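Local coordinates for protein aspartate--tRNA(Asp/Asn) ligase (PDB 1WYD) that activates aspartate with ATP and transfers it to both tRNA(Asp) and tRNA(Asn), as a non-discriminating class II aminoacyl-tRNA synthetase, at residues N236-L241 / P393-G398; P274-K279 / L312-Y317. One frame throughout, in Å; residues are numbered along the deposited sequence.

Interaction 1 of 2, residues N236-L241 / P393-G398; sequences NDVMQL and PHAGFG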
loop_
_atom_site.group_PDB
_atom_site.type_symbol
_atom_site.label_atom_id
_atom_site.label_comp_id
_atom_site.label_asym_id
_atom_site.label_seq_id
_atom_site.Cartn_x
_atom_site.Cartn_y
_atom_site.Cartn_z
ATOM N N ASN B 236 -14.605 7.721 19.866
ATOM C CA ASN B 236 -13.618 8.231 20.804
ATOM C C ASN B 236 -12.376 7.351 20.814
ATOM O O ASN B 236 -11.253 7.853 20.854
ATOM C CB ASN B 236 -14.226 8.443 22.197
ATOM C CG ASN B 236 -15.374 9.497 22.206
ATOM O OD1 ASN B 236 -16.459 9.240 22.714
ATOM N ND2 ASN B 236 -15.118 10.668 21.670
ATOM N N ASP B 237 -12.559 6.032 20.710
ATOM C CA ASP B 237 -11.407 5.112 20.693
ATOM C C ASP B 237 -10.452 5.326 19.523
ATOM O O ASP B 237 -9.223 5.340 19.699
ATOM C CB ASP B 237 -11.864 3.660 20.658
ATOM C CG ASP B 237 -12.557 3.244 21.912
ATOM O OD1 ASP B 237 -13.658 2.643 21.802
ATOM O OD2 ASP B 237 -12.071 3.492 23.051
ATOM N N VAL B 238 -11.036 5.455 18.327
ATOM C CA VAL B 238 -10.266 5.631 17.115
ATOM C C VAL B 238 -9.625 7.025 17.047
ATOM O O VAL B 238 -8.470 7.180 16.604
ATOM C CB VAL B 238 -11.081 5.245 15.819
ATOM C CG1 VAL B 238 -11.457 3.762 15.862
ATOM C CG2 VAL B 238 -12.310 6.080 15.642
ATOM N N MET B 239 -10.349 8.031 17.516
ATOM C CA MET B 239 -9.739 9.357 17.651
ATOM C C MET B 239 -8.448 9.301 18.501
ATOM O O MET B 239 -7.418 9.865 18.108
ATOM C CB MET B 239 -10.746 10.393 18.160
ATOM C CG MET B 239 -11.608 10.938 17.077
ATOM S SD MET B 239 -12.526 12.417 17.543
ATOM C CE MET B 239 -13.932 11.711 18.508
ATOM N N GLN B 240 -8.476 8.552 19.602
ATOM C CA GLN B 240 -7.263 8.319 20.405
ATOM C C GLN B 240 -6.187 7.463 19.736
ATOM O O GLN B 240 -4.995 7.593 20.030
ATOM C CB GLN B 240 -7.632 7.651 21.712
ATOM C CG GLN B 240 -7.897 8.621 22.795
ATOM C CD GLN B 240 -8.357 7.909 24.049
ATOM O OE1 GLN B 240 -7.807 6.849 24.415
ATOM N NE2 GLN B 240 -9.383 8.460 24.698
ATOM N N LEU B 241 -6.610 6.536 18.883
ATOM C CA LEU B 241 -5.657 5.769 18.082
ATOM C C LEU B 241 -4.952 6.727 17.116
ATOM O O LEU B 241 -3.716 6.711 16.990
ATOM C CB LEU B 241 -6.398 4.678 17.312
ATOM C CG LEU B 241 -5.738 3.383 16.841
ATOM C CD1 LEU B 241 -6.322 3.056 15.477
ATOM C CD2 LEU B 241 -4.227 3.428 16.767
ATOM N N PRO B 393 -19.925 -4.049 16.965
ATOM C CA PRO B 393 -19.793 -2.601 16.987
ATOM C C PRO B 393 -18.393 -2.303 16.516
ATOM O O PRO B 393 -17.425 -2.948 16.926
ATOM C CB PRO B 393 -19.948 -2.256 18.465
ATOM C CG PRO B 393 -20.640 -3.452 19.046
ATOM C CD PRO B 393 -20.042 -4.606 18.322
ATOM N N HIS B 394 -18.283 -1.343 15.621
ATOM C CA HIS B 394 -16.987 -0.961 15.112
ATOM C C HIS B 394 -16.955 0.532 14.824
ATOM O O HIS B 394 -17.974 1.210 14.919
ATOM C CB HIS B 394 -16.621 -1.793 13.871
ATOM C CG HIS B 394 -17.636 -1.721 12.776
ATOM N ND1 HIS B 394 -18.910 -2.228 12.908
ATOM C CD2 HIS B 394 -17.558 -1.213 11.523
ATOM C CE1 HIS B 394 -19.568 -2.041 11.776
ATOM N NE2 HIS B 394 -18.768 -1.426 10.921
ATOM N N ALA B 395 -15.766 1.028 14.477
ATOM C CA ALA B 395 -15.539 2.444 14.199
ATOM C C ALA B 395 -14.304 2.541 13.349
ATOM O O ALA B 395 -13.402 1.701 13.461
ATOM C CB ALA B 395 -15.338 3.244 15.517
ATOM N N GLY B 396 -14.252 3.558 12.491
ATOM C CA GLY B 396 -13.078 3.730 11.666
ATOM C C GLY B 396 -12.896 5.122 11.150
ATOM O O GLY B 396 -13.731 5.997 11.360
ATOM N N PHE B 397 -11.783 5.325 10.463
ATOM C CA PHE B 397 -11.521 6.600 9.806
ATOM C C PHE B 397 -10.732 6.436 8.498
ATOM O O PHE B 397 -10.186 5.370 8.183
ATOM C CB PHE B 397 -10.748 7.540 10.749
ATOM C CG PHE B 397 -9.340 7.077 11.057
ATOM C CD1 PHE B 397 -9.025 6.578 12.323
ATOM C CD2 PHE B 397 -8.333 7.190 10.111
ATOM C CE1 PHE B 397 -7.743 6.155 12.614
ATOM C CE2 PHE B 397 -7.061 6.759 10.365
ATOM C CZ PHE B 397 -6.748 6.245 11.619
ATOM N N GLY B 398 -10.687 7.527 7.752
ATOM C CA GLY B 398 -9.905 7.622 6.537
ATOM C C GLY B 398 -9.228 8.975 6.598
ATOM O O GLY B 398 -9.862 9.996 6.976
#
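Val238 of helix 235-256 turns its side chain onto strand 394-400, between Ala395 and Phe397. The contact is mainly apolar, and no hydrogen bond crosses it. CG1 of Val238 does most of the touching. It lies 3.7 Å from the carbonyl O of Ala395 and 3.9 Å from the Ala395 CB methyl. CG2 of Val238 is a little further from the same methyl, at 4.2 Å. CG1 stands anti to the carbonyl carbon of Val238 (chi1 -62°), which directs it at the strand backbone. Both branches of the valine thus meet the single methyl of Ala395.

Phe397 flanks Val238 further along the strand. Its chi1 of 67° sets the ring between its own backbone N and carbonyl carbon. Its CB points toward the helix, and CD1 and CE1 of the ring make the touch. Atom CD1 of Phe397 comes within 4.3 Å of Val238 CB. The next ring atom, CE1 of Phe397, lies 4.2 Å from Val238 O. One turn on, Leu241 CD1 reaches the same CE1 of Phe397 at 4.5 Å, a looser touch. The ring is oblique to Val238 O and to Leu241 CD1.

Gly396 lies between the two strand side chains. The axes of the two short segments approach to 7.8 Å, with their N-to-C directions 41° apart. Met230, Val228 and Phe344 on nearby strands extend the apolar layer around Val238, Leu241 and Phe397. His394 points away from the helix, and its NE2 bonds to Glu193 OE1. Arg359, a predicted aspartate-binding residue, lies beside Gly396.

The arrangement is a helix packed on the mostly antiparallel sheet of the class II synthetase catalytic domain. The strand, with helix 401-409 after it, forms motif 3, and the predicted ATP-binding residues Gly400 to Arg403 lie at the strand-helix junction.

Interaction 2 of 2, residues P274-K279 / L312-Y317; sequences PIKRLK and LKEDLY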
loop_
_atom_site.group_PDB
_atom_site.type_symbol
_atom_site.label_atom_id
_atom_site.label_comp_id
_atom_site.label_asym_id
_atom_site.label_seq_id
_atom_site.Cartn_x
_atom_site.Cartn_y
_atom_site.Cartn_z
ATOM N N PRO B 274 -4.587 15.460 24.804
ATOM C CA PRO B 274 -5.432 15.261 23.618
ATOM C C PRO B 274 -5.421 16.451 22.670
ATOM O O PRO B 274 -5.079 17.574 23.076
ATOM C CB PRO B 274 -6.826 15.084 24.211
ATOM C CG PRO B 274 -6.799 15.869 25.512
ATOM C CD PRO B 274 -5.354 15.967 25.962
ATOM N N ILE B 275 -5.766 16.198 21.409
ATOM C CA ILE B 275 -5.997 17.263 20.466
ATOM C C ILE B 275 -7.294 17.957 20.895
ATOM O O ILE B 275 -8.225 17.304 21.339
ATOM C CB ILE B 275 -6.075 16.697 19.020
ATOM C CG1 ILE B 275 -4.673 16.364 18.511
ATOM C CG2 ILE B 275 -6.718 17.685 18.055
ATOM C CD1 ILE B 275 -4.636 15.250 17.448
ATOM N N LYS B 276 -7.347 19.279 20.783
ATOM C CA LYS B 276 -8.568 20.010 21.096
ATOM C C LYS B 276 -9.779 19.410 20.370
ATOM O O LYS B 276 -9.697 19.172 19.155
ATOM C CB LYS B 276 -8.376 21.486 20.716
ATOM C CG LYS B 276 -9.622 22.373 20.914
ATOM C CD LYS B 276 -9.604 23.102 22.265
ATOM C CE LYS B 276 -10.676 24.177 22.314
ATOM N NZ LYS B 276 -11.924 23.640 22.921
ATOM N N ARG B 277 -10.866 19.122 21.109
ATOM C CA ARG B 277 -12.164 18.767 20.493
ATOM C C ARG B 277 -13.123 19.921 20.579
ATOM O O ARG B 277 -13.256 20.557 21.623
ATOM C CB ARG B 277 -12.864 17.532 21.087
ATOM C CG ARG B 277 -12.173 16.837 22.238
ATOM C CD ARG B 277 -12.707 15.432 22.566
ATOM N NE ARG B 277 -14.160 15.255 22.396
ATOM C CZ ARG B 277 -14.735 14.096 22.024
ATOM N NH1 ARG B 277 -13.985 13.027 21.787
ATOM N NH2 ARG B 277 -16.059 13.992 21.893
ATOM N N LEU B 278 -13.802 20.175 19.472
ATOM C CA LEU B 278 -14.773 21.216 19.396
ATOM C C LEU B 278 -15.997 20.574 18.807
ATOM O O LEU B 278 -15.918 19.964 17.726
ATOM C CB LEU B 278 -14.236 22.290 18.463
ATOM C CG LEU B 278 -15.069 23.526 18.183
ATOM C CD1 LEU B 278 -15.037 24.405 19.395
ATOM C CD2 LEU B 278 -14.491 24.240 17.013
ATOM N N LYS B 279 -17.125 20.673 19.510
ATOM C CA LYS B 279 -18.393 20.148 18.999
ATOM C C LYS B 279 -18.814 21.002 17.840
ATOM O O LYS B 279 -18.499 22.182 17.802
ATOM C CB LYS B 279 -19.502 20.148 20.060
ATOM C CG LYS B 279 -19.114 19.530 21.409
ATOM C CD LYS B 279 -20.172 19.834 22.458
ATOM C CE LYS B 279 -20.511 18.601 23.268
ATOM N NZ LYS B 279 -19.597 18.444 24.445
ATOM N N LEU B 312 -9.422 29.679 17.345
ATOM C CA LEU B 312 -9.158 28.621 18.301
ATOM C C LEU B 312 -7.752 28.704 18.870
ATOM O O LEU B 312 -7.473 28.142 19.931
ATOM C CB LEU B 312 -9.409 27.250 17.670
ATOM C CG LEU B 312 -10.865 26.808 17.527
ATOM C CD1 LEU B 312 -10.922 25.666 16.548
ATOM C CD2 LEU B 312 -11.477 26.388 18.870
ATOM N N LYS B 313 -6.859 29.398 18.171
ATOM C CA LYS B 313 -5.464 29.454 18.607
ATOM C C LYS B 313 -4.879 28.039 18.611
ATOM O O LYS B 313 -3.877 27.753 19.272
ATOM C CB LYS B 313 -5.344 30.119 19.984
ATOM N N GLU B 314 -5.542 27.165 17.851
ATOM C CA GLU B 314 -5.102 25.807 17.609
ATOM C C GLU B 314 -5.102 25.582 16.109
ATOM O O GLU B 314 -6.056 25.953 15.414
ATOM C CB GLU B 314 -6.047 24.802 18.265
ATOM C CG GLU B 314 -6.243 24.987 19.757
ATOM C CD GLU B 314 -5.169 24.301 20.587
ATOM O OE1 GLU B 314 -4.053 24.070 20.074
ATOM O OE2 GLU B 314 -5.444 23.996 21.770
ATOM N N ASP B 315 -4.016 24.997 15.616
ATOM C CA ASP B 315 -3.911 24.580 14.217
ATOM C C ASP B 315 -4.497 23.188 14.006
ATOM O O ASP B 315 -4.834 22.806 12.895
ATOM C CB ASP B 315 -2.443 24.573 13.775
ATOM C CG ASP B 315 -1.895 25.974 13.527
ATOM O OD1 ASP B 315 -0.680 26.084 13.242
ATOM O OD2 ASP B 315 -2.602 27.019 13.593
ATOM N N LEU B 316 -4.619 22.432 15.086
ATOM C CA LEU B 316 -4.945 21.028 14.989
ATOM C C LEU B 316 -6.054 20.689 15.965
ATOM O O LEU B 316 -5.833 20.639 17.187
ATOM C CB LEU B 316 -3.680 20.203 15.236
ATOM C CG LEU B 316 -3.650 18.757 14.794
ATOM C CD1 LEU B 316 -3.623 18.645 13.274
ATOM C CD2 LEU B 316 -2.461 18.071 15.444
ATOM N N TYR B 317 -7.253 20.507 15.421
ATOM C CA TYR B 317 -8.417 20.248 16.216
ATOM C C TYR B 317 -9.383 19.286 15.500
ATOM O O TYR B 317 -9.439 19.237 14.255
ATOM C CB TYR B 317 -9.089 21.588 16.539
ATOM C CG TYR B 317 -9.464 22.409 15.334
ATOM C CD1 TYR B 317 -10.773 22.465 14.900
ATOM C CD2 TYR B 317 -8.511 23.121 14.628
ATOM C CE1 TYR B 317 -11.137 23.204 13.773
ATOM C CE2 TYR B 317 -8.850 23.862 13.514
ATOM C CZ TYR B 317 -10.178 23.906 13.080
ATOM O OH TYR B 317 -10.534 24.647 11.952
HETATM O O HOH W 1 -4.988 20.655 19.615
#
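Ile275 and Leu316 meet where strand 276-279 joins strand 316-320 at one edge of the catalytic sheet. The two strands are parallel neighbours linked by helices 280-289 and 302-312, a beta-alpha-beta crossover.

Apolar side chains touch in two groups. In the first, CD1 of Ile275 touches CD2 of Leu316 at 4.1 Å. Phe318 and Leu346 also pack on Ile275. In the second, Leu278 CD2 meets Leu312 CD1 at 3.9 Å. Leu312 ends helix 302-312, so this pair joins helix to strand. The same CD1 of Leu312 sits over the centre of the Tyr317 ring, 3.5 Å above its plane. The hydroxyl of that tyrosine bonds to Lys349 O.

A methyl also meets a carbonyl oxygen: Ile275 CG2 is in tight van der Waals contact with Leu316 O, at 3.2 Å. With CG1 of Ile275 anti to the carbonyl carbon (chi1 -76°), CG2 falls anti to the backbone N and faces the neighbouring strand.

Charged side chains make looser contacts. Lys276 CB lies 4.0 Å from Glu314 OE2, but Lys276 NZ is 6.6 Å from that OE2, too far for a salt bridge. The Lys276 chain bends at chi2 and chi4, and its CE crosses Leu312 at a slant, near CD2.

Polar backbone contacts complete the join. Further along, Lys276 and Leu278 form backbone hydrogen bonds with Phe318. Tyr317 CA makes a C-H...O contact with Lys276 O at 3.4 Å. Near Lys276, a water bridges the two segments: it accepts from Lys276 N and donates to Leu316 O, 2.6 Å from the water oxygen.

How the interactions relate
Both interactions belong to the same catalytic sheet. Interaction 1 is core: every touching residue is buried, and a helix rests on an inner strand through apolar side chains, with no hydrogen bond across. Interaction 2 lies at the sheet's edge and is only partly buried. There the apolar packing is supplemented by looser contacts of charged side chains, a C-H...O contact and a bridging water. Helix 235-256 links the two places. Its Met239 packs on Phe318 and Val320 and touches Arg277 of 274-279. Further along the helix, Glu243 accepts a hydrogen bond from Ile275 N. One helix therefore reaches from the motif 3 strand to the parallel strand pair at the edge.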